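Local coordinates for protein yeast Cdc13 OB4 (Candida glabrata, PDB 3RMH) that forms, as the dimerization domain of a telomere protein, an OB-fold homodimer that probably assists the binding of telomeric DNA by the full-length protein, at residues D44-V52 / I67-V78. The protein carries 2 engineered substitutions. Sequence-based numbering, arbitrary orientation.
Sequences DQEIRIKVV and ILEVYITGKEEV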
ATOM      1  N   ASP B  44       1.655  16.670   8.142  1.00 65.01           N
ATOM      2  CA  ASP B  44       0.369  17.282   7.835  1.00 67.97           C
ATOM      3  C   ASP B  44       0.143  17.250   6.330  1.00 57.50           C
ATOM      4  O   ASP B  44      -0.616  18.056   5.779  1.00 56.87           O
ATOM      5  CB  ASP B  44       0.315  18.717   8.352  1.00 82.68           C
ATOM      6  CG  ASP B  44       1.535  19.525   7.958  1.00 95.99           C
ATOM      7  OD1 ASP B  44       2.155  19.204   6.920  1.00 96.57           O
ATOM      8  OD2 ASP B  44       1.872  20.481   8.690  1.00103.24           O
ATOM      9  N   GLN B  45       0.801  16.295   5.677  1.00 48.99           N
ATOM     10  CA  GLN B  45       0.824  16.224   4.223  1.00 45.29           C
ATOM     11  C   GLN B  45      -0.045  15.110   3.648  1.00 34.12           C
ATOM     12  O   GLN B  45      -0.568  15.247   2.541  1.00 40.61           O
ATOM     13  CB  GLN B  45       2.261  16.045   3.727  1.00 51.61           C
ATOM     14  CG  GLN B  45       3.250  17.043   4.302  1.00 63.45           C
ATOM     15  CD  GLN B  45       4.620  16.918   3.667  1.00 67.19           C
ATOM     16  OE1 GLN B  45       4.742  16.559   2.495  1.00 58.81           O
ATOM     17  NE2 GLN B  45       5.659  17.205   4.442  1.00 73.31           N
ATOM     18  N   GLU B  46      -0.191  14.006   4.377  1.00 32.53           N
ATOM     19  CA  GLU B  46      -0.918  12.866   3.832  1.00 30.46           C
ATOM     20  C   GLU B  46      -1.580  11.992   4.889  1.00 30.60           C
ATOM     21  O   GLU B  46      -1.029  11.769   5.963  1.00 36.96           O
ATOM     22  CB  GLU B  46       0.005  12.011   2.956  1.00 30.23           C
ATOM     23  CG  GLU B  46      -0.698  10.915   2.160  1.00 33.14           C
ATOM     24  CD  GLU B  46       0.151  10.402   1.000  1.00 42.40           C
ATOM     25  OE1 GLU B  46       0.938   9.450   1.199  1.00 35.01           O
ATOM     26  OE2 GLU B  46       0.032  10.954  -0.118  1.00 47.26           O
ATOM     27  N   ILE B  47      -2.762  11.491   4.552  1.00 25.56           N
ATOM     28  CA  ILE B  47      -3.462  10.500   5.370  1.00 21.55           C
ATOM     29  C   ILE B  47      -3.728   9.284   4.493  1.00 23.53           C
ATOM     30  O   ILE B  47      -4.291   9.405   3.401  1.00 25.43           O
ATOM     31  CB  ILE B  47      -4.799  11.065   5.882  1.00 23.43           C
ATOM     32  CG1 ILE B  47      -4.562  12.362   6.653  1.00 29.05           C
ATOM     33  CG2 ILE B  47      -5.539  10.023   6.760  1.00 26.15           C
ATOM     34  CD1 ILE B  47      -5.836  13.088   7.039  1.00 29.75           C
ATOM     35  N   ARG B  48      -3.310   8.116   4.959  1.00 18.72           N
ATOM     36  CA  ARG B  48      -3.586   6.875   4.257  1.00 17.74           C
ATOM     37  C   ARG B  48      -4.491   5.978   5.083  1.00 20.93           C
ATOM     38  O   ARG B  48      -4.178   5.656   6.226  1.00 22.73           O
ATOM     39  CB  ARG B  48      -2.290   6.124   3.978  1.00 23.46           C
ATOM     40  CG  ARG B  48      -1.276   6.954   3.256  1.00 29.32           C
ATOM     41  CD  ARG B  48       0.062   6.250   3.281  1.00 39.65           C
ATOM     42  NE  ARG B  48       1.130   7.072   2.723  1.00 41.50           N
ATOM     43  CZ  ARG B  48       2.417   6.758   2.811  1.00 51.64           C
ATOM     44  NH1 ARG B  48       2.777   5.650   3.447  1.00 54.25           N
ATOM     45  NH2 ARG B  48       3.341   7.545   2.270  1.00 44.95           N
ATOM     46  N   ILE B  49      -5.594   5.560   4.481  1.00 22.57           N
ATOM     47  CA  ILE B  49      -6.624   4.770   5.169  1.00 15.94           C
ATOM     48  C   ILE B  49      -6.773   3.426   4.463  1.00 21.44           C
ATOM     49  O   ILE B  49      -7.095   3.387   3.279  1.00 26.56           O
ATOM     50  CB  ILE B  49      -7.964   5.510   5.106  1.00 23.79           C
ATOM     51  CG1 ILE B  49      -7.827   6.906   5.715  1.00 29.47           C
ATOM     52  CG2 ILE B  49      -9.092   4.727   5.797  1.00 26.64           C
ATOM     53  CD1 ILE B  49      -9.065   7.773   5.538  1.00 34.74           C
ATOM     54  N   LYS B  50      -6.547   2.326   5.179  1.00 21.62           N
ATOM     55  CA  LYS B  50      -6.730   0.998   4.596  1.00 21.15           C
ATOM     56  C   LYS B  50      -8.119   0.460   4.936  1.00 22.04           C
ATOM     57  O   LYS B  50      -8.525   0.482   6.092  1.00 22.95           O
ATOM     58  CB  LYS B  50      -5.655   0.020   5.098  1.00 19.32           C
ATOM     59  CG  LYS B  50      -4.225   0.361   4.604  1.00 36.01           C
ATOM     60  CD  LYS B  50      -3.232  -0.759   4.908  1.00 49.23           C
ATOM     61  CE  LYS B  50      -1.809  -0.405   4.453  1.00 58.13           C
ATOM     62  NZ  LYS B  50      -1.175   0.624   5.333  1.00 65.87           N
ATOM     63  N   VAL B  51      -8.832  -0.018   3.922  1.00 18.70           N
ATOM     64  CA  VAL B  51     -10.189  -0.533   4.112  1.00 24.75           C
ATOM     65  C   VAL B  51     -10.363  -1.910   3.485  1.00 24.29           C
ATOM     66  O   VAL B  51      -9.689  -2.249   2.505  1.00 28.20           O
ATOM     67  CB  VAL B  51     -11.261   0.430   3.523  1.00 20.17           C
ATOM     68  CG1 VAL B  51     -11.128   1.828   4.120  1.00 20.40           C
ATOM     69  CG2 VAL B  51     -11.156   0.503   1.987  1.00 20.84           C
ATOM     70  N   VAL B  52     -11.270  -2.688   4.071  1.00 20.72           N
ATOM     71  CA  VAL B  52     -11.615  -4.042   3.632  1.00 22.85           C
ATOM     72  C   VAL B  52     -13.135  -4.226   3.630  1.00 28.77           C
ATOM     73  O   VAL B  52     -13.842  -3.530   4.354  1.00 29.13           O
ATOM     74  CB  VAL B  52     -10.986  -5.109   4.552  1.00 25.09           C
ATOM     75  CG1 VAL B  52      -9.479  -4.912   4.616  1.00 26.27           C
ATOM     76  CG2 VAL B  52     -11.607  -5.054   5.967  1.00 23.19           C
ATOM     77  N   ILE B  67      -7.281  -5.333   0.320  1.00 23.49           N
ATOM     78  CA  ILE B  67      -7.188  -4.068   1.025  1.00 22.24           C
ATOM     79  C   ILE B  67      -7.096  -2.921   0.030  1.00 23.72           C
ATOM     80  O   ILE B  67      -6.251  -2.938  -0.856  1.00 23.91           O
ATOM     81  CB  ILE B  67      -5.934  -4.046   1.919  1.00 23.85           C
ATOM     82  CG1 ILE B  67      -6.065  -5.106   3.032  1.00 23.67           C
ATOM     83  CG2 ILE B  67      -5.737  -2.661   2.539  1.00 27.32           C
ATOM     84  CD1 ILE B  67      -4.733  -5.426   3.728  1.00 27.47           C
ATOM     85  N   LEU B  68      -7.963  -1.923   0.181  1.00 20.10           N
ATOM     86  CA  LEU B  68      -7.887  -0.729  -0.647  1.00 17.52           C
ATOM     87  C   LEU B  68      -7.200   0.348   0.174  1.00 20.21           C
ATOM     88  O   LEU B  68      -7.602   0.638   1.307  1.00 20.74           O
ATOM     89  CB  LEU B  68      -9.288  -0.280  -1.087  1.00 22.71           C
ATOM     90  CG  LEU B  68      -9.308   0.665  -2.304  1.00 21.49           C
ATOM     91  CD1 LEU B  68      -9.016  -0.125  -3.585  1.00 26.50           C
ATOM     92  CD2 LEU B  68     -10.653   1.356  -2.431  1.00 21.39           C
ATOM     93  N   GLU B  69      -6.128   0.909  -0.369  1.00 17.41           N
ATOM     94  CA  GLU B  69      -5.458   2.022   0.283  1.00 22.70           C
ATOM     95  C   GLU B  69      -5.975   3.342  -0.272  1.00 22.34           C
ATOM     96  O   GLU B  69      -5.815   3.652  -1.451  1.00 25.97           O
ATOM     97  CB  GLU B  69      -3.927   1.922   0.154  1.00 25.11           C
ATOM     98  CG  GLU B  69      -3.190   2.965   0.987  1.00 35.19           C
ATOM     99  CD  GLU B  69      -1.725   2.612   1.247  1.00 45.16           C
ATOM    100  OE1 GLU B  69      -1.195   1.693   0.581  1.00 50.12           O
ATOM    101  OE2 GLU B  69      -1.110   3.254   2.129  1.00 44.31           O
ATOM    102  N   VAL B  70      -6.610   4.110   0.597  1.00 17.15           N
ATOM    103  CA  VAL B  70      -7.267   5.359   0.226  1.00 21.54           C
ATOM    104  C   VAL B  70      -6.423   6.530   0.709  1.00 20.36           C
ATOM    105  O   VAL B  70      -6.133   6.638   1.891  1.00 27.70           O
ATOM    106  CB  VAL B  70      -8.647   5.451   0.896  1.00 21.51           C
ATOM    107  CG1 VAL B  70      -9.309   6.793   0.602  1.00 23.77           C
ATOM    108  CG2 VAL B  70      -9.532   4.299   0.438  1.00 26.87           C
ATOM    109  N   TYR B  71      -6.060   7.417  -0.206  1.00 17.11           N
ATOM    110  CA  TYR B  71      -5.137   8.506   0.092  1.00 18.33           C
ATOM    111  C   TYR B  71      -5.820   9.843   0.098  1.00 22.19           C
ATOM    112  O   TYR B  71      -6.573  10.164  -0.814  1.00 24.78           O
ATOM    113  CB  TYR B  71      -4.059   8.590  -1.006  1.00 20.88           C
ATOM    114  CG  TYR B  71      -3.096   7.439  -1.053  1.00 22.66           C
ATOM    115  CD1 TYR B  71      -1.802   7.582  -0.579  1.00 27.40           C
ATOM    116  CD2 TYR B  71      -3.459   6.230  -1.618  1.00 24.24           C
ATOM    117  CE1 TYR B  71      -0.900   6.529  -0.632  1.00 31.92           C
ATOM    118  CE2 TYR B  71      -2.557   5.167  -1.689  1.00 27.79           C
ATOM    119  CZ  TYR B  71      -1.286   5.328  -1.194  1.00 33.49           C
ATOM    120  OH  TYR B  71      -0.404   4.279  -1.256  1.00 37.95           O
ATOM    121  N   ILE B  72      -5.525  10.639   1.115  1.00 17.11           N
ATOM    122  CA  ILE B  72      -5.928  12.033   1.145  1.00 20.37           C
ATOM    123  C   ILE B  72      -4.610  12.793   1.114  1.00 29.01           C
ATOM    124  O   ILE B  72      -3.879  12.806   2.097  1.00 29.01           O
ATOM    125  CB  ILE B  72      -6.673  12.361   2.427  1.00 24.50           C
ATOM    126  CG1 ILE B  72      -7.960  11.531   2.499  1.00 23.94           C
ATOM    127  CG2 ILE B  72      -7.011  13.843   2.482  1.00 29.97           C
ATOM    128  CD1 ILE B  72      -8.721  11.681   3.816  1.00 25.87           C
ATOM    129  N   THR B  73      -4.304  13.423  -0.015  1.00 23.23           N
ATOM    130  CA  THR B  73      -2.933  13.869  -0.255  1.00 32.98           C
ATOM    131  C   THR B  73      -2.829  15.355  -0.567  1.00 34.09           C
ATOM    132  O   THR B  73      -3.586  15.870  -1.388  1.00 33.29           O
ATOM    133  CB  THR B  73      -2.331  13.066  -1.404  1.00 38.66           C
ATOM    134  OG1 THR B  73      -2.521  11.671  -1.140  1.00 37.47           O
ATOM    135  CG2 THR B  73      -0.846  13.372  -1.554  1.00 44.63           C
ATOM    136  N   GLY B  74      -1.895  16.036   0.097  1.00 38.96           N
ATOM    137  CA  GLY B  74      -1.663  17.458  -0.110  1.00 44.77           C
ATOM    138  C   GLY B  74      -2.241  18.318   1.001  1.00 48.89           C
ATOM    139  O   GLY B  74      -3.237  17.948   1.609  1.00 39.42           O
ATOM    140  N   LYS B  75      -1.626  19.469   1.259  1.00 47.05           N
ATOM    141  CA  LYS B  75      -2.075  20.354   2.334  1.00 51.22           C
ATOM    142  C   LYS B  75      -3.557  20.690   2.202  1.00 46.62           C
ATOM    143  O   LYS B  75      -4.294  20.698   3.190  1.00 50.18           O
ATOM    144  CB  LYS B  75      -1.262  21.656   2.346  1.00 65.53           C
ATOM    145  CG  LYS B  75      -1.596  22.615   1.199  1.00 75.59           C
ATOM    146  CD  LYS B  75      -1.154  24.047   1.497  1.00 84.69           C
ATOM    147  CE  LYS B  75       0.359  24.147   1.625  1.00 86.95           C
ATOM    148  NZ  LYS B  75       0.769  25.297   2.479  1.00 87.31           N
ATOM    149  N   GLU B  76      -3.989  20.966   0.974  1.00 39.31           N
ATOM    150  CA  GLU B  76      -5.355  21.402   0.722  1.00 45.26           C
ATOM    151  C   GLU B  76      -6.392  20.314   1.003  1.00 35.75           C
ATOM    152  O   GLU B  76      -7.409  20.572   1.648  1.00 39.29           O
ATOM    153  CB  GLU B  76      -5.496  21.902  -0.715  1.00 39.70           C
ATOM    154  CG  GLU B  76      -6.575  22.957  -0.889  1.00 66.82           C
ATOM    155  CD  GLU B  76      -6.173  24.314  -0.324  1.00 85.69           C
ATOM    156  OE1 GLU B  76      -5.060  24.429   0.238  1.00 88.90           O
ATOM    157  OE2 GLU B  76      -6.972  25.270  -0.449  1.00 91.85           O
ATOM    158  N   GLU B  77      -6.134  19.107   0.508  1.00 34.58           N
ATOM    159  CA  GLU B  77      -7.022  17.970   0.743  1.00 35.55           C
ATOM    160  C   GLU B  77      -7.081  17.588   2.222  1.00 30.48           C
ATOM    161  O   GLU B  77      -8.151  17.268   2.756  1.00 29.27           O
ATOM    162  CB  GLU B  77      -6.569  16.768  -0.076  1.00 36.00           C
ATOM    163  CG  GLU B  77      -6.834  16.873  -1.564  1.00 43.38           C
ATOM    164  CD  GLU B  77      -6.317  15.657  -2.315  1.00 53.86           C
ATOM    165  OE1 GLU B  77      -6.223  14.571  -1.692  1.00 45.83           O
ATOM    166  OE2 GLU B  77      -5.985  15.786  -3.517  1.00 61.37           O
ATOM    167  N   VAL B  78      -5.929  17.604   2.878  1.00 30.27           N
ATOM    168  CA  VAL B  78      -5.862  17.320   4.304  1.00 28.28           C
ATOM    169  C   VAL B  78      -6.660  18.337   5.117  1.00 35.69           C
ATOM    170  O   VAL B  78      -7.429  17.973   6.016  1.00 31.56           O
ATOM    171  CB  VAL B  78      -4.404  17.250   4.797  1.00 33.85           C
ATOM    172  CG1 VAL B  78      -4.359  17.079   6.313  1.00 30.65           C
ATOM    173  CG2 VAL B  78      -3.681  16.092   4.118  1.00 33.75           C
TER
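Ile47 with Ile72, Ile49 with Val70 and Val51 with Leu68 are the hydrogen-bonded pairs that join the antiparallel strands 46-52 and 68-73, whose axes approach to 4.6 Å. Each pair is closed by two nearly straight N-H...O bonds. One more bond, Gly74 N to Gln45 O at 2.9 Å, continues the register to Gly74, at the N-cap position of helix 75-82.

The same three pairs furnish the apolar face. Ile47 and Ile72 meet flank to flank, CB to CB 4.1 Å, and both reach Phe81 of the helix. Val51 turns CG2 onto Leu68 CB at 3.7 Å, while Val78, from the first turn of the helix, lays CG2 against Gln45 O.

Polar groups occupy the other face. In Glu46 a chi1 of -171° sets CG beside the carbonyl carbon and the chain runs out straight, which carries the carboxylate to Thr73, whose OG1 donates to Glu46 OE2 at 2.8 Å. The other carboxylate oxygen, Glu46 OE1, lies at the edge of the Tyr71 ring. Arg48 grips OE1 side-on in a salt bridge, through NE (2.8 Å) and a longer, more bent bond from NH2, with OE1 in the guanidinium plane. Arg48 CD meets Glu69 OE2 at 3.4 Å, but no guanidinium N-H points at that oxygen. Lys50 NZ also stays beyond salt-bridge range, 4.1 Å from Glu69 OE2, and the lysine's methylenes rest on Ile67 CG2.

Arg48 NH2 also forms a salt bridge with Glu40 of the second subunit, and Tyr71 packs on that subunit's Lys50, so part of this face lies in the dimer interface. Its apolar counterpart lines the interior of the curled beta-sheet of an OB fold.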